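Local coordinates for protein short-chain dehydrogenase/reductase SDR (Paraburkholderia phymatum, PDB 5VA8) that binds NADP in a Rossmann-type fold and probably catalyses NADP(H)-dependent oxidation or reduction, as short-chain dehydrogenases/reductases do, at residues Leu11-Ser17 against Leu35-Asn41; Val67-Ala71 against Ala82-Cys87; Ile74-Arg80 against Thr123-Leu127; Gln89-Leu93 against Gly134-Arg138; Phe140-Val144 against Leu243-Gly249. All coordinates share one frame; numbering follows the deposited sequence.

How the interactions relate
The contacts lie around the parallel Rossmann sheet; interactions 2, 4 and 5 reach it directly, and interaction 3 joins two helices beside it and touches NADP. Interaction 2 shares helix 77-86 with interaction 3, A83 CB lying 3.8 Å from I74 CD1, while V70 stays about 9 Å from the cofactor, side chain to ligand. Interaction 4 uses the far end of helix 110-138, whose middle serves interaction 3. Strands 92-95 and 141-146 are sheet neighbours and join interactions 4 and 5, with L93 N 2.8 Å from R142 O. Interaction 1 meets both: S17 N lies 2.8 Å from D91 OD2, and L11 O 3.0 Å from V246 N.

Interaction 1. Residues Leu11-Ser17 against Leu35-Asn41; sequences LGIAGKS and LAAEGVN
I13 and V40 make the apolar heart of this contact. The I13 side chain takes the cramped rotamer with CG1 between its own backbone N and carbonyl carbon (chi1 53°), and from there the extended chain carries CD1 to V40 CG2 at 3.6 Å and on to the CD2 methyl of L35. V40 sends its two methyls different ways: CG2 toward I13, CG1 against the carbonyl O of K16. L11 comes in beside them and lays CD1 on E38 CG at 3.6 Å. The E38 chain is bent at chi2 (-54°), which turns the carboxylate back toward the chain of L11, where a water accepts from L11 N and donates to E38 OE1. A second water bridges I13 N and E38 O in the same way.

Next to this the backbones bond directly: G15 N donates to G39 O and N41 N to K16 O, both at 2.9 Å. G39, with positive phi, is the C' residue of a Schellman motif that ends helix 26-37: V40 N and G39 N turn back to L35 O and A36 O. Just beyond it S17 and N41 form the first bridge between parallel strands 17-20 and 41-46, and N41 OD1 is held by D66 N.

The chemistry is that of a helix end sealed by a loop: methyls fill the interior, while direct bonds and two waters bridge several backbone polar groups, among them G15 N, K16 O, G39 O, I13 N and E38 O.

Interaction 2. Residues Val67-Ala71 against Ala82-Cys87; sequences VQAVA and AALAAC
The carbonyl oxygen of A86, in the last turn of helix 77-86, is gripped by the side chain of Q68. NE2 donates to it at 2.7 Å with an N-H...O angle of 160°; the oxygen lies close to the plane of the Q68 amide, but the nitrogen sits well above the plane of the A86 carbonyl and off its lone pairs. A water lies near both OE1 of Q68 and A86 O, at 2.7 Å and 3.1 Å respectively. The other hydrogen of NE2 goes to T43 OG1 on the neighbouring strand, so the amide is fixed in its rotation from two sides. Q68 reaches the helix end because its chain runs straight out beyond CG (chi2 -175°), past the methyl of A86.

One residue pair further along, V70 points its two methyls at the same helix. CG2 presses on A86 CB at 3.5 Å, tighter than an ordinary methyl contact, and CG1 faces A82 CB at 4.1 Å, so the valine straddles the two alanines one turn apart. The small alanine methyls are consistent with so close an approach of the strand and helix axes, 8.6 Å; the two run nearly antiparallel, at 161°. A83, next along the helix, packs its methyl on V45 and L19 of the sheet instead.

Strand 67-71 is an outermost strand of the sheet within this chain, and the helix that follows it packs back across its face before the chain enters strand 92-95: a beta-alpha-beta crossover of the Rossmann fold.

Interaction 3. Residues Ile74-Arg80 against Thr123-Leu127; sequences ITTPEGR and TPIEL. With NAP (NADP nicotinamide-adenine-dinucleotide phosphate), chain E.
R80 is the side chain to follow, for it runs the length of L127 and E126 to T123. Its CB and CG lie against L127 CD2, CG at 4.0 Å. CD then meets L127 CG and the CB of E126, and NE passes that same CB at 3.7 Å. A bend at chi3 (-76°) folds the guanidinium back over the start of its own helix, where T76 O sits over the centre of one face and P77 N is offset toward the rim. R80 NH1 ends 2.9 Å from T123 OG1, but at a poor angle for a bond; that hydroxyl is hydrogen-bonded to E118 O, and NH1 makes a weak bond to I74 O. NH2 donates a hydrogen bond to a water. In the conformer given here E126 OE1, which also pairs with R129, accepts from this water, a doubtful link since the side chain has a second conformer.

Here helix 77-86, N-capped by T76 through G79 N, lies beside helix 110-138 next to the NADP pocket of the Rossmann fold. The loop before helix 77-86 contacts the adenine: I74 N donates to N1A at 3.0 Å, nearly straight (167°), and T75 CG2 lies 3.6 Å from N6A. I74 faces both ways, its CG2 toward the adenine and its CG1 against L127 CD1 at 3.8 Å. T123 packs beyond, with CG2 on I74 O and OG1 beside T75 CA.

Interaction 4. Residues Gln89-Leu93 against Gly134-Arg138; sequences QPDIL and GMISR
The start of strand 92-95 and the C-terminal turns of helix 110-138 meet here, beside the central strand of the Rossmann sheet, with R138 and M135 reaching from the helix to the chain Q89-L93. The R138 guanidinium is the hub. NH1 donates to Q89 OE1 at 2.8 Å with an N-H...O angle of 167°; the oxygen lies in the guanidinium plane, while the nitrogen is tilted from the plane of the amide. NH2 adds a weak bond to the same oxygen. The two flat groups stand steeply against each other, 77° apart. G134 O covers the centre of one guanidinium face, 3.2 Å above it.

Two waters fill in at the edge of the guanidinium. One accepts from NE at 2.8 Å and donates to D91 OD1; the other lies between NH2, weakly, and P90 O. D91 OD1 also forms a long salt bridge to NE, 3.7 Å, its carboxylate plane almost perpendicular, while its OD2 is taken by S17 N. M135 runs straight out (chi2 -179°) and sets CE among the backbones, 3.6 Å from both P90 O and D91 O and close to L93 CB.

So the contact is polar toward the solvent and apolar inside: the arginine's positive charge is probably balanced in part by D91 and solvated by the Q89 amide oxygen and the waters, and M135 packs its methyl against the backbone of P90-D91 and L93 CB.

Interaction 5. Residues Phe140-Val144 against Leu243-Gly249; sequences FGRVV and LCSVHAG
R142 points at the loop L243-G249 and is turned so that the edge of its guanidinium faces the carbonyl of S245. NE and NH2 both grip S245 O, side-on, at 3.2 and 2.9 Å; the oxygen lies in the guanidinium plane, and both nitrogens approach it from one face of the carbonyl. NH1 meanwhile donates back to G141 O at 3.0 Å, so three nitrogens fix the rotation of the group. On the way there chi1 (-59°) puts CG beside C244 O, and the bend at chi2 (-74°) then brings CD to L243 O at 3.3 Å. A water takes a weak bond from NH2 and gives one to V246 O.

The ring of F140 stands over one face of the guanidinium, its CE1 3.4 Å above the plane and toward the rim. CZ meets C244 O at its edge, and the same ring has a cation-pi contact with K16.

R142 sits on strand 141-146 of the parallel Rossmann sheet, between strands 92-95 and 184-191, and the loop is the link that leaves helix 233-243 before strand 255-258. That link forms an ST turn, H247 N bonding S245 OG, within a type I turn from S245 to A248; S245 OG is also hydrogen-bonded to F242 O.

V144, two residues along from R142 and on the same side of the strand, works without polar help. Its CG2 touches C244 SG at 3.8 Å and L243 CB at 4.0 Å, the valine and leucine side chains crossing at about a right angle. C244 O, buried between F140 and R142 CG, has no polar partner in the model.

Interaction 1. Residues Leu11-Ser17 against Leu35-Asn41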
# COMPACT_ATOMS: atom_id res chain seq x y z
N LEU A 11 23.06 -3.33 20.96
CA LEU A 11 22.81 -2.87 19.60
C LEU A 11 24.08 -2.75 18.77
O LEU A 11 23.98 -2.46 17.57
CB LEU A 11 22.09 -1.52 19.62
CG LEU A 11 20.71 -1.55 20.29
CD1 LEU A 11 19.96 -0.24 20.00
CD2 LEU A 11 19.90 -2.77 19.85
N GLY A 12 25.25 -2.96 19.36
CA GLY A 12 26.49 -3.03 18.61
C GLY A 12 26.98 -1.73 18.00
O GLY A 12 27.80 -1.78 17.08
N ILE A 13 26.53 -0.57 18.49
CA ILE A 13 26.87 0.69 17.85
C ILE A 13 27.59 1.65 18.80
O ILE A 13 27.71 2.84 18.51
CB ILE A 13 25.61 1.35 17.24
CG1 ILE A 13 24.48 1.49 18.26
CG2 ILE A 13 25.16 0.55 16.02
CD1 ILE A 13 23.24 2.25 17.71
N ALA A 14 28.10 1.14 19.92
CA ALA A 14 28.89 1.96 20.82
C ALA A 14 30.13 2.49 20.11
O ALA A 14 30.84 1.74 19.43
CB ALA A 14 29.30 1.16 22.06
N GLY A 15 30.38 3.79 20.26
CA GLY A 15 31.54 4.40 19.66
C GLY A 15 31.32 4.90 18.25
O GLY A 15 32.19 5.63 17.72
N LYS A 16 30.20 4.56 17.62
CA LYS A 16 29.87 5.11 16.32
C LYS A 16 29.44 6.56 16.48
O LYS A 16 29.21 7.05 17.59
CB LYS A 16 28.79 4.28 15.64
CG LYS A 16 29.26 2.88 15.24
CD LYS A 16 28.30 2.23 14.28
CE LYS A 16 28.65 0.76 14.05
NZ LYS A 16 29.99 0.56 13.43
N SER A 17 29.36 7.25 15.36
CA SER A 17 29.02 8.67 15.35
C SER A 17 27.67 8.88 14.68
O SER A 17 27.37 8.27 13.65
CB SER A 17 30.10 9.49 14.65
OG SER A 17 30.25 9.09 13.30
N LEU A 35 20.14 6.94 21.12
CA LEU A 35 21.43 6.57 20.53
C LEU A 35 22.56 6.74 21.54
O LEU A 35 23.41 5.86 21.69
CB LEU A 35 21.68 7.40 19.26
CG LEU A 35 20.74 7.10 18.10
CD1 LEU A 35 20.87 8.17 17.00
CD2 LEU A 35 21.00 5.70 17.52
N ALA A 36 22.58 7.87 22.25
CA ALA A 36 23.61 8.08 23.27
C ALA A 36 23.57 6.99 24.33
O ALA A 36 24.62 6.55 24.82
CB ALA A 36 23.45 9.46 23.91
N ALA A 37 22.37 6.53 24.71
CA ALA A 37 22.23 5.48 25.71
C ALA A 37 22.88 4.18 25.26
O ALA A 37 23.25 3.35 26.10
CB ALA A 37 20.76 5.24 26.03
N GLU A 38 23.01 3.97 23.95
CA GLU A 38 23.69 2.80 23.42
C GLU A 38 25.14 3.10 23.07
O GLU A 38 25.78 2.32 22.36
CB GLU A 38 22.93 2.26 22.21
CG GLU A 38 21.44 2.00 22.46
CD GLU A 38 21.15 1.10 23.66
OE1 GLU A 38 21.99 0.23 24.00
OE2 GLU A 38 20.08 1.28 24.29
N GLY A 39 25.68 4.22 23.57
CA GLY A 39 27.08 4.52 23.41
C GLY A 39 27.46 5.27 22.16
O GLY A 39 28.66 5.40 21.88
N VAL A 40 26.49 5.77 21.40
CA VAL A 40 26.77 6.51 20.18
C VAL A 40 27.17 7.94 20.53
O VAL A 40 26.51 8.60 21.34
CB VAL A 40 25.54 6.51 19.25
CG1 VAL A 40 25.82 7.32 17.99
CG2 VAL A 40 25.13 5.08 18.91
N ASN A 41 28.24 8.43 19.91
CA ASN A 41 28.59 9.84 20.01
C ASN A 41 27.63 10.65 19.14
O ASN A 41 27.51 10.38 17.95
CB ASN A 41 30.04 10.06 19.58
CG ASN A 41 31.02 9.34 20.48
OD1 ASN A 41 30.95 9.44 21.70
ND2 ASN A 41 31.93 8.59 19.86
O HOH W 1 23.55 -1.41 22.93
O HOH W 2 25.46 -0.20 21.28

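Interaction 2. Residues Val67-Ala71 against Ala82-Cys87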
# COMPACT_ATOMS: atom_id res chain seq x y z
N VAL A 67 29.21 14.56 23.08
CA VAL A 67 28.06 15.28 22.54
C VAL A 67 28.54 16.60 21.95
O VAL A 67 29.17 17.41 22.65
CB VAL A 67 26.99 15.53 23.61
CG1 VAL A 67 25.81 16.28 22.99
CG2 VAL A 67 26.54 14.22 24.23
N GLN A 68 28.25 16.81 20.68
CA GLN A 68 28.49 18.08 20.02
C GLN A 68 27.16 18.77 19.77
O GLN A 68 26.16 18.12 19.44
CB GLN A 68 29.23 17.89 18.71
CG GLN A 68 30.58 17.28 18.92
CD GLN A 68 31.38 17.18 17.64
OE1 GLN A 68 32.59 17.44 17.64
NE2 GLN A 68 30.73 16.79 16.55
N ALA A 69 27.14 20.08 19.95
CA ALA A 69 25.94 20.88 19.72
C ALA A 69 26.25 21.87 18.61
O ALA A 69 27.25 22.59 18.68
CB ALA A 69 25.51 21.61 21.00
N VAL A 70 25.40 21.90 17.59
CA VAL A 70 25.54 22.85 16.49
C VAL A 70 24.29 23.70 16.45
O VAL A 70 23.19 23.17 16.25
CB VAL A 70 25.75 22.14 15.14
CG1 VAL A 70 25.86 23.16 14.02
CG2 VAL A 70 26.97 21.25 15.19
N ALA A 71 24.45 25.02 16.62
CA ALA A 71 23.33 25.96 16.54
C ALA A 71 23.19 26.42 15.10
O ALA A 71 23.96 27.25 14.62
CB ALA A 71 23.55 27.14 17.48
N ALA A 82 27.51 23.58 8.48
CA ALA A 82 27.97 23.72 9.87
C ALA A 82 27.79 22.41 10.63
O ALA A 82 28.62 22.05 11.47
CB ALA A 82 27.21 24.84 10.57
N ALA A 83 26.69 21.71 10.37
CA ALA A 83 26.47 20.42 11.00
C ALA A 83 27.53 19.42 10.56
O ALA A 83 28.10 18.69 11.38
CB ALA A 83 25.07 19.91 10.67
N LEU A 84 27.83 19.39 9.26
CA LEU A 84 28.83 18.46 8.75
C LEU A 84 30.25 18.84 9.18
O LEU A 84 31.10 17.96 9.33
CB LEU A 84 28.73 18.36 7.23
CG LEU A 84 27.41 17.70 6.82
CD1 LEU A 84 27.13 17.92 5.35
CD2 LEU A 84 27.43 16.22 7.16
N ALA A 85 30.53 20.13 9.38
CA ALA A 85 31.84 20.50 9.90
C ALA A 85 32.08 19.89 11.28
O ALA A 85 33.19 19.44 11.59
CB ALA A 85 31.99 22.02 9.95
N ALA A 86 31.04 19.86 12.11
CA ALA A 86 31.16 19.28 13.44
C ALA A 86 31.19 17.76 13.39
O ALA A 86 31.90 17.12 14.18
CB ALA A 86 30.01 19.75 14.32
N CYS A 87 30.44 17.17 12.46
CA CYS A 87 30.28 15.72 12.35
C CYS A 87 30.47 15.33 10.90
O CYS A 87 29.49 15.10 10.18
CB CYS A 87 28.89 15.30 12.85
SG CYS A 87 28.66 13.50 12.93
O HOH W 3 34.26 18.33 15.76

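Interaction 3. Residues Ile74-Arg80 against Thr123-Leu127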
# COMPACT_ATOMS: atom_id res chain seq x y z
N ILE A 74 18.98 23.77 9.99
CA ILE A 74 19.43 22.66 9.16
C ILE A 74 18.83 22.70 7.76
O ILE A 74 19.29 21.97 6.88
CB ILE A 74 19.11 21.33 9.88
CG1 ILE A 74 19.94 20.17 9.32
CG2 ILE A 74 17.62 21.00 9.79
CD1 ILE A 74 21.43 20.34 9.51
N THR A 75 17.83 23.55 7.53
CA THR A 75 17.17 23.61 6.23
C THR A 75 17.82 24.62 5.30
O THR A 75 17.23 24.95 4.26
CB THR A 75 15.67 23.90 6.38
OG1 THR A 75 15.43 25.25 6.80
CG2 THR A 75 15.03 22.91 7.36
N THR A 76 19.02 25.10 5.62
CA THR A 76 19.82 25.95 4.76
C THR A 76 21.10 25.22 4.37
O THR A 76 21.60 24.39 5.14
CB THR A 76 20.20 27.25 5.46
OG1 THR A 76 21.02 26.95 6.59
CG2 THR A 76 18.94 27.98 5.93
N PRO A 77 21.68 25.53 3.20
CA PRO A 77 23.00 24.95 2.88
C PRO A 77 24.06 25.30 3.91
O PRO A 77 24.90 24.44 4.24
CB PRO A 77 23.33 25.56 1.51
CG PRO A 77 22.03 26.10 0.98
CD PRO A 77 21.21 26.46 2.17
N GLU A 78 24.05 26.53 4.42
CA GLU A 78 25.04 26.93 5.42
C GLU A 78 24.88 26.14 6.71
O GLU A 78 25.87 25.78 7.36
CB GLU A 78 24.92 28.43 5.71
CG GLU A 78 25.33 29.33 4.55
CD GLU A 78 24.26 29.45 3.48
OE1 GLU A 78 23.14 28.92 3.67
OE2 GLU A 78 24.55 30.09 2.45
N GLY A 79 23.63 25.87 7.11
CA GLY A 79 23.42 25.08 8.31
C GLY A 79 23.85 23.63 8.12
O GLY A 79 24.48 23.05 9.01
N ARG A 80 23.52 23.04 6.98
CA ARG A 80 24.01 21.70 6.68
C ARG A 80 25.53 21.66 6.73
O ARG A 80 26.12 20.73 7.28
CB ARG A 80 23.50 21.24 5.32
CG ARG A 80 21.99 21.03 5.33
CD ARG A 80 21.49 20.38 4.03
NE ARG A 80 21.43 21.27 2.87
CZ ARG A 80 20.39 22.07 2.60
NH1 ARG A 80 19.34 22.13 3.42
NH2 ARG A 80 20.40 22.81 1.50
N THR A 123 16.08 19.05 2.25
CA THR A 123 17.09 19.03 3.30
C THR A 123 17.53 17.61 3.65
O THR A 123 18.74 17.33 3.61
CB THR A 123 16.58 19.82 4.53
OG1 THR A 123 16.69 21.22 4.25
CG2 THR A 123 17.39 19.51 5.79
N PRO A 124 16.62 16.66 3.93
CA PRO A 124 17.09 15.28 4.15
C PRO A 124 17.84 14.70 2.97
O PRO A 124 18.83 13.98 3.17
CB PRO A 124 15.79 14.49 4.40
CG PRO A 124 14.79 15.50 4.79
CD PRO A 124 15.19 16.82 4.22
N ILE A 125 17.39 14.99 1.75
CA ILE A 125 18.06 14.47 0.55
C ILE A 125 19.49 15.00 0.46
O ILE A 125 20.43 14.25 0.16
CB ILE A 125 17.24 14.83 -0.70
CG1 ILE A 125 15.95 14.01 -0.72
CG2 ILE A 125 18.05 14.57 -2.00
CD1 ILE A 125 14.98 14.40 -1.83
N GLU A 126 19.68 16.29 0.71
CA GLU A 126 21.02 16.85 0.61
C GLU A 126 21.93 16.33 1.72
O GLU A 126 23.14 16.17 1.49
CB GLU A 126 20.95 18.37 0.62
CG GLU A 126 20.39 18.94 -0.69
CD GLU A 126 21.30 18.68 -1.88
OE1 GLU A 126 22.12 19.57 -2.20
OE2 GLU A 126 21.20 17.60 -2.50
N LEU A 127 21.40 16.05 2.91
CA LEU A 127 22.26 15.49 3.95
C LEU A 127 22.63 14.05 3.63
O LEU A 127 23.75 13.63 3.94
CB LEU A 127 21.58 15.58 5.32
CG LEU A 127 21.63 16.99 5.91
CD1 LEU A 127 20.68 17.15 7.10
CD2 LEU A 127 23.06 17.34 6.32
PA NAP E . 9.35 19.78 18.68
O1A NAP E . 9.08 19.14 19.98
O2A NAP E . 8.86 21.20 18.53
O5B NAP E . 10.93 19.70 18.45
C5B NAP E . 11.48 20.26 17.25
C4B NAP E . 12.97 20.33 17.44
O4B NAP E . 13.59 20.62 16.16
C3B NAP E . 13.46 21.43 18.38
O3B NAP E . 14.67 21.02 19.00
C2B NAP E . 13.70 22.58 17.42
O2B NAP E . 14.56 23.56 18.05
C1B NAP E . 14.33 21.82 16.25
N9A NAP E . 14.22 22.49 14.96
C8A NAP E . 13.07 22.84 14.31
N7A NAP E . 13.25 23.33 13.11
C5A NAP E . 14.63 23.31 12.95
C6A NAP E . 15.48 23.71 11.90
N6A NAP E . 15.03 24.23 10.75
N1A NAP E . 16.81 23.56 12.07
C2A NAP E . 17.25 23.03 13.22
N3A NAP E . 16.55 22.62 14.28
C4A NAP E . 15.24 22.79 14.09
O3 NAP E . 8.71 18.93 17.48
PN NAP E . 8.45 17.36 17.28
O1N NAP E . 9.59 16.60 17.81
O2N NAP E . 7.09 17.06 17.77
O5D NAP E . 8.44 17.30 15.68
C5D NAP E . 9.60 16.90 14.94
C4D NAP E . 9.14 16.68 13.52
O4D NAP E . 8.20 15.59 13.49
C3D NAP E . 8.42 17.87 12.87
O3D NAP E . 8.72 17.94 11.47
C2D NAP E . 6.96 17.52 13.07
O2D NAP E . 6.06 18.14 12.15
C1D NAP E . 7.04 16.01 12.84
N1N NAP E . 5.89 15.25 13.40
C2N NAP E . 5.51 15.45 14.68
C3N NAP E . 4.48 14.69 15.21
C7N NAP E . 3.98 14.80 16.61
O7N NAP E . 2.81 14.43 16.86
N7N NAP E . 4.74 15.42 17.51
C4N NAP E . 3.92 13.69 14.42
C5N NAP E . 4.33 13.53 13.10
C6N NAP E . 5.31 14.34 12.61
P2B NAP E . 14.68 25.07 17.49
O1X NAP E . 15.39 24.98 16.19
O2X NAP E . 13.26 25.62 17.35
O3X NAP E . 15.47 25.80 18.59
O HOH W 4 22.31 22.01 -0.64

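Interaction 4. Residues Gln89-Leu93 against Gly134-Arg138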
# COMPACT_ATOMS: atom_id res chain seq x y z
N GLN A 89 31.82 12.69 9.23
CA GLN A 89 31.73 11.31 8.74
C GLN A 89 30.82 10.49 9.64
O GLN A 89 31.25 9.51 10.26
CB GLN A 89 33.13 10.69 8.65
CG GLN A 89 34.00 11.36 7.60
CD GLN A 89 33.54 11.02 6.19
OE1 GLN A 89 32.93 9.98 5.96
NE2 GLN A 89 33.83 11.90 5.23
N PRO A 90 29.54 10.85 9.73
CA PRO A 90 28.63 10.09 10.58
C PRO A 90 28.40 8.68 10.06
O PRO A 90 28.29 8.45 8.85
CB PRO A 90 27.33 10.90 10.54
CG PRO A 90 27.39 11.63 9.22
CD PRO A 90 28.85 11.95 9.01
N ASP A 91 28.33 7.73 11.00
CA ASP A 91 27.82 6.40 10.68
C ASP A 91 26.31 6.39 10.58
O ASP A 91 25.75 5.54 9.88
CB ASP A 91 28.23 5.39 11.76
CG ASP A 91 29.72 5.34 11.99
OD1 ASP A 91 30.43 4.88 11.07
OD2 ASP A 91 30.18 5.79 13.06
N ILE A 92 25.66 7.30 11.30
CA ILE A 92 24.22 7.32 11.52
C ILE A 92 23.74 8.74 11.27
O ILE A 92 24.33 9.70 11.79
CB ILE A 92 23.88 6.91 12.96
CG1 ILE A 92 24.22 5.43 13.20
CG2 ILE A 92 22.41 7.15 13.27
CD1 ILE A 92 24.44 5.12 14.68
N LEU A 93 22.69 8.89 10.47
CA LEU A 93 22.10 10.19 10.19
C LEU A 93 20.62 10.11 10.51
O LEU A 93 19.92 9.27 9.95
CB LEU A 93 22.29 10.59 8.73
CG LEU A 93 21.48 11.78 8.23
CD1 LEU A 93 21.91 13.06 8.93
CD2 LEU A 93 21.65 11.90 6.71
N GLY A 134 30.83 8.42 2.51
CA GLY A 134 31.60 7.90 3.63
C GLY A 134 31.02 6.63 4.21
O GLY A 134 31.75 5.70 4.56
N MET A 135 29.69 6.57 4.32
CA MET A 135 29.07 5.35 4.82
C MET A 135 29.39 4.17 3.90
O MET A 135 29.73 3.08 4.37
CB MET A 135 27.55 5.53 4.93
CG MET A 135 27.12 6.54 5.99
SD MET A 135 25.32 6.64 6.04
CE MET A 135 25.11 7.91 7.31
N ILE A 136 29.26 4.38 2.59
CA ILE A 136 29.57 3.32 1.64
C ILE A 136 31.02 2.88 1.78
O ILE A 136 31.33 1.69 1.79
CB ILE A 136 29.24 3.80 0.21
CG1 ILE A 136 27.73 3.85 0.01
CG2 ILE A 136 29.94 2.93 -0.85
CD1 ILE A 136 27.32 4.47 -1.31
N SER A 137 31.93 3.85 1.94
CA SER A 137 33.35 3.54 2.02
C SER A 137 33.68 2.69 3.25
O SER A 137 34.66 1.94 3.24
CB SER A 137 34.16 4.84 2.03
OG SER A 137 34.21 5.43 3.32
N ARG A 138 32.88 2.79 4.31
CA ARG A 138 33.09 2.02 5.52
C ARG A 138 32.26 0.75 5.56
O ARG A 138 32.42 -0.05 6.49
CB ARG A 138 32.81 2.88 6.75
CG ARG A 138 33.88 3.96 6.95
CD ARG A 138 33.60 4.84 8.16
NE ARG A 138 32.38 5.64 7.99
CZ ARG A 138 32.34 6.86 7.45
NH1 ARG A 138 33.45 7.45 7.02
NH2 ARG A 138 31.17 7.49 7.35
O HOH W 5 29.33 9.61 6.52
O HOH W 6 29.75 4.77 8.49

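Interaction 5. Residues Phe140-Val144 against Leu243-Gly249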
# COMPACT_ATOMS: atom_id res chain seq x y z
N PHE A 140 29.18 0.43 6.25
CA PHE A 140 28.14 0.49 7.27
C PHE A 140 27.53 1.87 7.25
O PHE A 140 28.26 2.87 7.24
CB PHE A 140 28.70 0.19 8.68
CG PHE A 140 27.66 0.31 9.77
CD1 PHE A 140 26.99 -0.81 10.24
CD2 PHE A 140 27.34 1.55 10.33
CE1 PHE A 140 26.03 -0.70 11.23
CE2 PHE A 140 26.37 1.67 11.32
CZ PHE A 140 25.72 0.54 11.77
N GLY A 141 26.20 1.94 7.29
CA GLY A 141 25.55 3.23 7.39
C GLY A 141 24.11 3.04 7.79
O GLY A 141 23.49 2.01 7.48
N ARG A 142 23.57 4.03 8.50
CA ARG A 142 22.16 4.03 8.89
C ARG A 142 21.61 5.43 8.70
O ARG A 142 22.15 6.38 9.26
CB ARG A 142 21.97 3.60 10.35
CG ARG A 142 22.51 2.22 10.68
CD ARG A 142 21.60 1.14 10.11
NE ARG A 142 21.95 -0.21 10.56
CZ ARG A 142 22.72 -1.06 9.88
NH1 ARG A 142 23.26 -0.70 8.72
NH2 ARG A 142 22.95 -2.28 10.37
N VAL A 143 20.55 5.54 7.92
CA VAL A 143 19.81 6.80 7.78
C VAL A 143 18.39 6.53 8.23
O VAL A 143 17.76 5.58 7.75
CB VAL A 143 19.82 7.33 6.34
CG1 VAL A 143 19.01 8.63 6.25
CG2 VAL A 143 21.26 7.54 5.83
N VAL A 144 17.88 7.37 9.13
CA VAL A 144 16.49 7.31 9.58
C VAL A 144 15.89 8.67 9.34
O VAL A 144 16.37 9.67 9.89
CB VAL A 144 16.38 6.92 11.07
CG1 VAL A 144 14.91 7.00 11.52
CG2 VAL A 144 16.94 5.52 11.31
N LEU A 243 16.55 0.60 14.57
CA LEU A 243 16.87 0.69 13.14
C LEU A 243 18.34 0.99 12.92
O LEU A 243 18.92 0.55 11.93
CB LEU A 243 16.03 1.78 12.47
CG LEU A 243 14.57 1.45 12.18
CD1 LEU A 243 13.85 2.71 11.71
CD2 LEU A 243 14.45 0.33 11.15
N CYS A 244 18.95 1.73 13.84
CA CYS A 244 20.35 2.09 13.67
C CYS A 244 21.31 1.00 14.12
O CYS A 244 22.52 1.18 13.97
CB CYS A 244 20.65 3.38 14.44
SG CYS A 244 19.84 4.85 13.75
N SER A 245 20.80 -0.11 14.63
CA SER A 245 21.62 -1.13 15.26
C SER A 245 22.18 -2.12 14.24
O SER A 245 21.77 -2.17 13.07
CB SER A 245 20.82 -1.90 16.31
OG SER A 245 19.94 -2.83 15.66
N VAL A 246 23.09 -2.96 14.72
CA VAL A 246 23.61 -4.05 13.91
C VAL A 246 22.61 -5.17 13.73
O VAL A 246 22.89 -6.14 13.01
CB VAL A 246 24.92 -4.61 14.51
CG1 VAL A 246 25.95 -3.49 14.64
CG2 VAL A 246 24.65 -5.31 15.86
N HIS A 247 21.44 -5.08 14.36
CA HIS A 247 20.40 -6.10 14.22
C HIS A 247 19.33 -5.71 13.22
O HIS A 247 18.37 -6.48 13.03
CB HIS A 247 19.76 -6.39 15.58
CG HIS A 247 20.76 -6.72 16.64
ND1 HIS A 247 21.59 -7.83 16.56
CD2 HIS A 247 21.09 -6.08 17.78
CE1 HIS A 247 22.37 -7.86 17.62
NE2 HIS A 247 22.10 -6.81 18.38
N ALA A 248 19.46 -4.55 12.57
CA ALA A 248 18.50 -4.09 11.59
C ALA A 248 19.11 -3.96 10.20
O ALA A 248 18.58 -3.24 9.35
CB ALA A 248 17.89 -2.76 12.03
N GLY A 249 20.22 -4.67 9.94
CA GLY A 249 20.89 -4.51 8.66
C GLY A 249 20.15 -5.11 7.47
O GLY A 249 20.57 -4.88 6.33
O HOH W 7 24.43 -4.90 10.82